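Local coordinates for protein hydrogenase-specific maturation endopeptidase (Thermococcus kodakarensis, PDB 5IJA) that probably acts as an endopeptidase in the maturation of [NiFe] hydrogenase, trimming the enzyme's precursor as its relatives do, at residues 4-9 against 34-39; 53-58 against 110-115. One frame throughout, in Å; residues are numbered along the deposited sequence.

How the contacts relate
From the N terminus, strand 3-8 comes first; the chain then runs through helix 18-28 and returns as strand 33-37, where contact 1 closes the beta-alpha-beta loop. Strand 52-59 follows on the other flank of strand 3-8. A longer excursion, holding strand 69-73 and helices 76-80, 88-103 and 105-109, ends at strand 111-118, where contact 2 closes. The contacts are in series, neither nested nor crossed, and their centres lie about 10 Å apart. Strands 3-8 and 52-59 join them: probable hydrogen bonds run from V54 N to L4 O and from L6 N to V54 O, making both contacts part of one mixed sheet.

Contact 1: residues 4-9 against 34-39; sequences LILALG and LEVGTD
Parallel strands 3-8 and 33-37, the two strands of a beta-alpha-beta unit, pair from L6 and L34 to L8 and G37. The ladder starts with L34 N bonded to I5 O (2.8 Å), nearly along the C=O axis. A7 N then donates to L34 O at 3.0 Å. Further on, A7 O is gripped twice. V36 N reaches it through a bent hydrogen bond (133° at the hydrogen), while G37 N, at 3.1 Å, lies in the carbonyl plane and gives a straighter bond. This double use marks a beta bulge: one extra residue on the 33-37 side shifts the register, and G37, not V36, stands beside L8. The bulge runs straight into a type II' turn, V36 to D39, where D39 N returns to V36 O and the positive phi of G37 suits glycine. G9 N makes the last bond, to G37 O, approaching from above the carbonyl plane. G9 also needs to be glycine, since a CB at its backbone angles would jam against the carbonyl oxygen of L8. On the face with L6 and L34 the contact is apolar, and CD1 of L4 reaches in beside L34 CB. CD2 of L6 sits 4.0 Å from CB of L34, the two side chains passing at a slant. With CG anti to its carbonyl carbon (chi1 -44°), the L8 side chain runs alongside that of V36 in the same direction, and its CD2 presses on V36 CB at 3.6 Å. CG2 of V36 touches L6 CB at 4.0 Å and also borders L8 CD2, which wedges V36 between the two leucines. F90 and H89 of helix 88-103 also touch L8. On the face with I5, A7 and E35, the connecting helix 18-28 packs down through L20 on A7 and E35, and L26 on I5.

Contact 2: residues 53-58 against 110-115; sequences IVIIDA and AEIHFI
The F114 ring slants against strand 53-58: CD2 meets CG2 of I55, while CE2 lies 3.9 Å from CB of D57. With F114 CG anti to the backbone N (chi1 179°), the ring is carried along the strand to D57. On the opposite sheet face, the H113 ring has I53 O near its plane at one edge. Its NE2 donates in the ring plane to OE2 of E111 (2.7 Å), which is met from above the carboxylate plane; ND1 bonds H71 NE2, so both ring nitrogens are held. Between the parallel strands, five nearly straight backbone bonds run from I53 N–E111 O to D57 N–I115 O, with I115 N to I55 O at 2.7 Å. I112 spreads two branches on the F114 side: CD1 lies alongside I53, 3.8 Å from its CB, and CG2 meets I55 CD1. Cut back to an alanine here, the side chain would probably no longer fill the space beside I53 CB and I55 CD1, opening a gap on that face. On the H113 side, CD1 of I115 packs against V54 CG1 at 3.7 Å. Strand 52-59 is central, with strand 3-8 on its other flank. Helix 130-146 covers V54, H113 and I115 through L146, A139 and I142, whereas helix 88-103 covers the I55, D57 and I112 face through F90, H89 and M101.

Contact 1: residues 4-9 against 34-39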
loop_
_atom_site.group_PDB
_atom_site.type_symbol
_atom_site.label_atom_id
_atom_site.label_comp_id
_atom_site.label_asym_id
_atom_site.label_seq_id
_atom_site.Cartn_x
_atom_site.Cartn_y
_atom_site.Cartn_z
ATOM N N LEU A 4 0.133 -11.446 1.970
ATOM C CA LEU A 4 1.264 -10.586 2.320
ATOM C C LEU A 4 0.865 -9.125 2.169
ATOM O O LEU A 4 0.276 -8.747 1.160
ATOM C CB LEU A 4 2.477 -10.891 1.439
ATOM C CG LEU A 4 3.694 -9.959 1.500
ATOM C CD1 LEU A 4 4.312 -9.873 2.900
ATOM C CD2 LEU A 4 4.731 -10.408 0.504
ATOM N N ILE A 5 1.164 -8.311 3.173
ATOM C CA ILE A 5 0.846 -6.884 3.113
ATOM C C ILE A 5 2.115 -6.098 2.817
ATOM O O ILE A 5 3.129 -6.304 3.467
ATOM C CB ILE A 5 0.200 -6.419 4.424
ATOM C CG1 ILE A 5 -1.165 -7.111 4.595
ATOM C CG2 ILE A 5 0.074 -4.911 4.463
ATOM C CD1 ILE A 5 -1.726 -7.016 5.984
ATOM N N LEU A 6 2.069 -5.243 1.797
ATOM C CA LEU A 6 3.191 -4.385 1.441
ATOM C C LEU A 6 2.860 -2.952 1.811
ATOM O O LEU A 6 1.954 -2.369 1.238
ATOM C CB LEU A 6 3.498 -4.461 -0.053
ATOM C CG LEU A 6 3.767 -5.837 -0.650
ATOM C CD1 LEU A 6 4.170 -5.686 -2.114
ATOM C CD2 LEU A 6 4.828 -6.562 0.158
ATOM N N ALA A 7 3.588 -2.388 2.769
ATOM C CA ALA A 7 3.351 -1.008 3.163
ATOM C C ALA A 7 4.345 -0.105 2.465
ATOM O O ALA A 7 5.552 -0.314 2.587
ATOM C CB ALA A 7 3.460 -0.856 4.673
ATOM N N LEU A 8 3.831 0.905 1.767
ATOM C CA LEU A 8 4.642 1.827 0.979
ATOM C C LEU A 8 4.539 3.204 1.586
ATOM O O LEU A 8 3.581 3.495 2.297
ATOM C CB LEU A 8 4.183 1.909 -0.488
ATOM C CG LEU A 8 3.810 0.672 -1.311
ATOM C CD1 LEU A 8 3.798 0.978 -2.801
ATOM C CD2 LEU A 8 4.715 -0.490 -1.014
ATOM N N GLY A 9 5.510 4.059 1.276
ATOM C CA GLY A 9 5.460 5.445 1.699
ATOM C C GLY A 9 6.762 5.940 2.303
ATOM O O GLY A 9 7.751 5.212 2.387
ATOM N N LEU A 34 5.385 -6.523 5.114
ATOM C CA LEU A 34 6.705 -6.075 4.687
ATOM C C LEU A 34 6.693 -4.572 4.522
ATOM O O LEU A 34 5.902 -4.025 3.738
ATOM C CB LEU A 34 7.149 -6.729 3.370
ATOM C CG LEU A 34 8.468 -6.172 2.813
ATOM C CD1 LEU A 34 9.666 -6.600 3.684
ATOM C CD2 LEU A 34 8.696 -6.548 1.336
ATOM N N GLU A 35 7.573 -3.890 5.246
ATOM C CA GLU A 35 7.665 -2.459 5.041
ATOM C C GLU A 35 8.563 -2.186 3.832
ATOM O O GLU A 35 9.794 -2.258 3.902
ATOM C CB GLU A 35 8.167 -1.757 6.303
ATOM C CG GLU A 35 7.925 -0.259 6.281
ATOM C CD GLU A 35 8.240 0.431 7.607
ATOM O OE1 GLU A 35 7.678 0.042 8.656
ATOM O OE2 GLU A 35 9.058 1.373 7.590
ATOM N N VAL A 36 7.926 -1.919 2.701
ATOM C CA VAL A 36 8.652 -1.683 1.463
ATOM C C VAL A 36 9.211 -0.263 1.439
ATOM O O VAL A 36 10.328 -0.029 0.986
ATOM C CB VAL A 36 7.746 -1.901 0.236
ATOM C CG1 VAL A 36 8.404 -1.382 -1.038
ATOM C CG2 VAL A 36 7.364 -3.372 0.118
ATOM N N GLY A 37 8.419 0.680 1.931
ATOM C CA GLY A 37 8.792 2.082 1.867
ATOM C C GLY A 37 8.831 2.566 0.440
ATOM O O GLY A 37 7.783 2.761 -0.187
ATOM N N THR A 38 10.043 2.761 -0.084
ATOM C CA THR A 38 10.211 3.222 -1.459
ATOM C C THR A 38 11.099 2.281 -2.271
ATOM O O THR A 38 11.575 2.653 -3.338
ATOM C CB THR A 38 10.826 4.647 -1.521
ATOM O OG1 THR A 38 12.067 4.661 -0.807
ATOM C CG2 THR A 38 9.879 5.683 -0.912
ATOM N N ASP A 39 11.300 1.061 -1.780
ATOM C CA ASP A 39 12.202 0.114 -2.432
ATOM C C ASP A 39 11.581 -1.275 -2.600
ATOM O O ASP A 39 11.699 -2.116 -1.721
ATOM C CB ASP A 39 13.501 -0.005 -1.633
ATOM C CG ASP A 39 14.509 -0.949 -2.286
ATOM O OD1 ASP A 39 14.349 -1.279 -3.482
ATOM O OD2 ASP A 39 15.477 -1.339 -1.603
#

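Contact 2: residues 53-58 against 110-115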
loop_
_atom_site.group_PDB
_atom_site.type_symbol
_atom_site.label_atom_id
_atom_site.label_comp_id
_atom_site.label_asym_id
_atom_site.label_seq_id
_atom_site.Cartn_x
_atom_site.Cartn_y
_atom_site.Cartn_z
ATOM N N ILE A 53 -1.643 -10.358 -2.336
ATOM C CA ILE A 53 -0.780 -9.238 -1.921
ATOM C C ILE A 53 -1.630 -7.993 -1.704
ATOM O O ILE A 53 -2.368 -7.581 -2.597
ATOM C CB ILE A 53 0.275 -8.912 -2.984
ATOM C CG1 ILE A 53 1.113 -10.144 -3.345
ATOM C CG2 ILE A 53 1.173 -7.772 -2.531
ATOM C CD1 ILE A 53 1.899 -10.705 -2.213
ATOM N N VAL A 54 -1.507 -7.363 -0.543
ATOM C CA VAL A 54 -2.284 -6.172 -0.261
ATOM C C VAL A 54 -1.341 -4.985 -0.110
ATOM O O VAL A 54 -0.588 -4.920 0.857
ATOM C CB VAL A 54 -3.088 -6.339 1.012
ATOM C CG1 VAL A 54 -3.771 -5.040 1.358
ATOM C CG2 VAL A 54 -4.090 -7.485 0.842
ATOM N N ILE A 55 -1.380 -4.065 -1.065
ATOM C CA ILE A 55 -0.498 -2.892 -1.060
ATOM C C ILE A 55 -1.209 -1.733 -0.388
ATOM O O ILE A 55 -2.357 -1.455 -0.703
ATOM C CB ILE A 55 -0.089 -2.532 -2.494
ATOM C CG1 ILE A 55 0.740 -3.665 -3.075
ATOM C CG2 ILE A 55 0.706 -1.229 -2.551
ATOM C CD1 ILE A 55 0.817 -3.608 -4.571
ATOM N N ILE A 56 -0.559 -1.080 0.551
ATOM C CA ILE A 56 -1.138 0.056 1.226
ATOM C C ILE A 56 -0.234 1.256 1.039
ATOM O O ILE A 56 0.917 1.194 1.314
ATOM C CB ILE A 56 -1.367 -0.183 2.726
ATOM C CG1 ILE A 56 -2.073 -1.495 2.989
ATOM C CG2 ILE A 56 -2.200 0.925 3.311
ATOM C CD1 ILE A 56 -2.475 -1.701 4.416
ATOM N N ASP A 57 -0.805 2.339 0.554
ATOM C CA ASP A 57 -0.058 3.508 0.174
ATOM C C ASP A 57 -0.776 4.821 0.430
ATOM O O ASP A 57 -1.965 4.886 0.389
ATOM C CB ASP A 57 0.275 3.400 -1.302
ATOM C CG ASP A 57 1.370 4.348 -1.737
ATOM O OD1 ASP A 57 1.996 4.978 -0.900
ATOM O OD2 ASP A 57 1.587 4.455 -2.933
ATOM N N ALA A 58 0.003 5.866 0.660
ATOM C CA ALA A 58 -0.493 7.241 0.640
ATOM C C ALA A 58 -0.677 7.695 -0.801
ATOM O O ALA A 58 0.167 7.414 -1.647
ATOM C CB ALA A 58 0.463 8.161 1.366
ATOM N N ALA A 110 -0.362 -13.962 -8.362
ATOM C CA ALA A 110 -0.970 -13.596 -7.086
ATOM C C ALA A 110 -2.064 -12.550 -7.259
ATOM O O ALA A 110 -2.012 -11.733 -8.174
ATOM C CB ALA A 110 0.107 -13.071 -6.113
ATOM N N GLU A 111 -3.037 -12.576 -6.354
ATOM C CA GLU A 111 -4.130 -11.611 -6.360
ATOM C C GLU A 111 -3.652 -10.300 -5.746
ATOM O O GLU A 111 -3.245 -10.284 -4.592
ATOM C CB GLU A 111 -5.318 -12.162 -5.577
ATOM C CG GLU A 111 -6.562 -11.306 -5.604
ATOM C CD GLU A 111 -7.677 -11.934 -4.789
ATOM O OE1 GLU A 111 -7.618 -13.163 -4.552
ATOM O OE2 GLU A 111 -8.597 -11.207 -4.369
ATOM N N ILE A 112 -3.696 -9.214 -6.509
ATOM C CA ILE A 112 -3.170 -7.945 -6.015
ATOM C C ILE A 112 -4.282 -6.977 -5.632
ATOM O O ILE A 112 -5.210 -6.757 -6.399
ATOM C CB ILE A 112 -2.280 -7.244 -7.051
ATOM C CG1 ILE A 112 -1.286 -8.224 -7.678
ATOM C CG2 ILE A 112 -1.569 -6.035 -6.404
ATOM C CD1 ILE A 112 -0.312 -8.845 -6.699
ATOM N N HIS A 113 -4.150 -6.385 -4.449
ATOM C CA HIS A 113 -5.078 -5.388 -3.936
ATOM C C HIS A 113 -4.329 -4.114 -3.607
ATOM O O HIS A 113 -3.181 -4.169 -3.153
ATOM C CB HIS A 113 -5.779 -5.910 -2.670
ATOM C CG HIS A 113 -6.782 -6.983 -2.935
ATOM N ND1 HIS A 113 -8.133 -6.730 -3.008
ATOM C CD2 HIS A 113 -6.635 -8.312 -3.146
ATOM C CE1 HIS A 113 -8.777 -7.854 -3.262
ATOM N NE2 HIS A 113 -7.893 -8.832 -3.338
ATOM N N PHE A 114 -4.973 -2.972 -3.823
ATOM C CA PHE A 114 -4.353 -1.672 -3.567
ATOM C C PHE A 114 -5.286 -0.896 -2.666
ATOM O O PHE A 114 -6.445 -0.677 -2.992
ATOM C CB PHE A 114 -4.091 -0.885 -4.873
ATOM C CG PHE A 114 -3.471 0.460 -4.655
ATOM C CD1 PHE A 114 -4.264 1.579 -4.438
ATOM C CD2 PHE A 114 -2.093 0.615 -4.656
ATOM C CE1 PHE A 114 -3.690 2.824 -4.210
ATOM C CE2 PHE A 114 -1.507 1.870 -4.433
ATOM C CZ PHE A 114 -2.313 2.973 -4.216
ATOM N N ILE A 115 -4.757 -0.464 -1.526
ATOM C CA ILE A 115 -5.482 0.412 -0.627
ATOM C C ILE A 115 -4.764 1.744 -0.600
ATOM O O ILE A 115 -3.584 1.810 -0.231
ATOM C CB ILE A 115 -5.551 -0.170 0.791
ATOM C CG1 ILE A 115 -6.130 -1.583 0.738
ATOM C CG2 ILE A 115 -6.389 0.747 1.690
ATOM C CD1 ILE A 115 -6.096 -2.311 2.116
#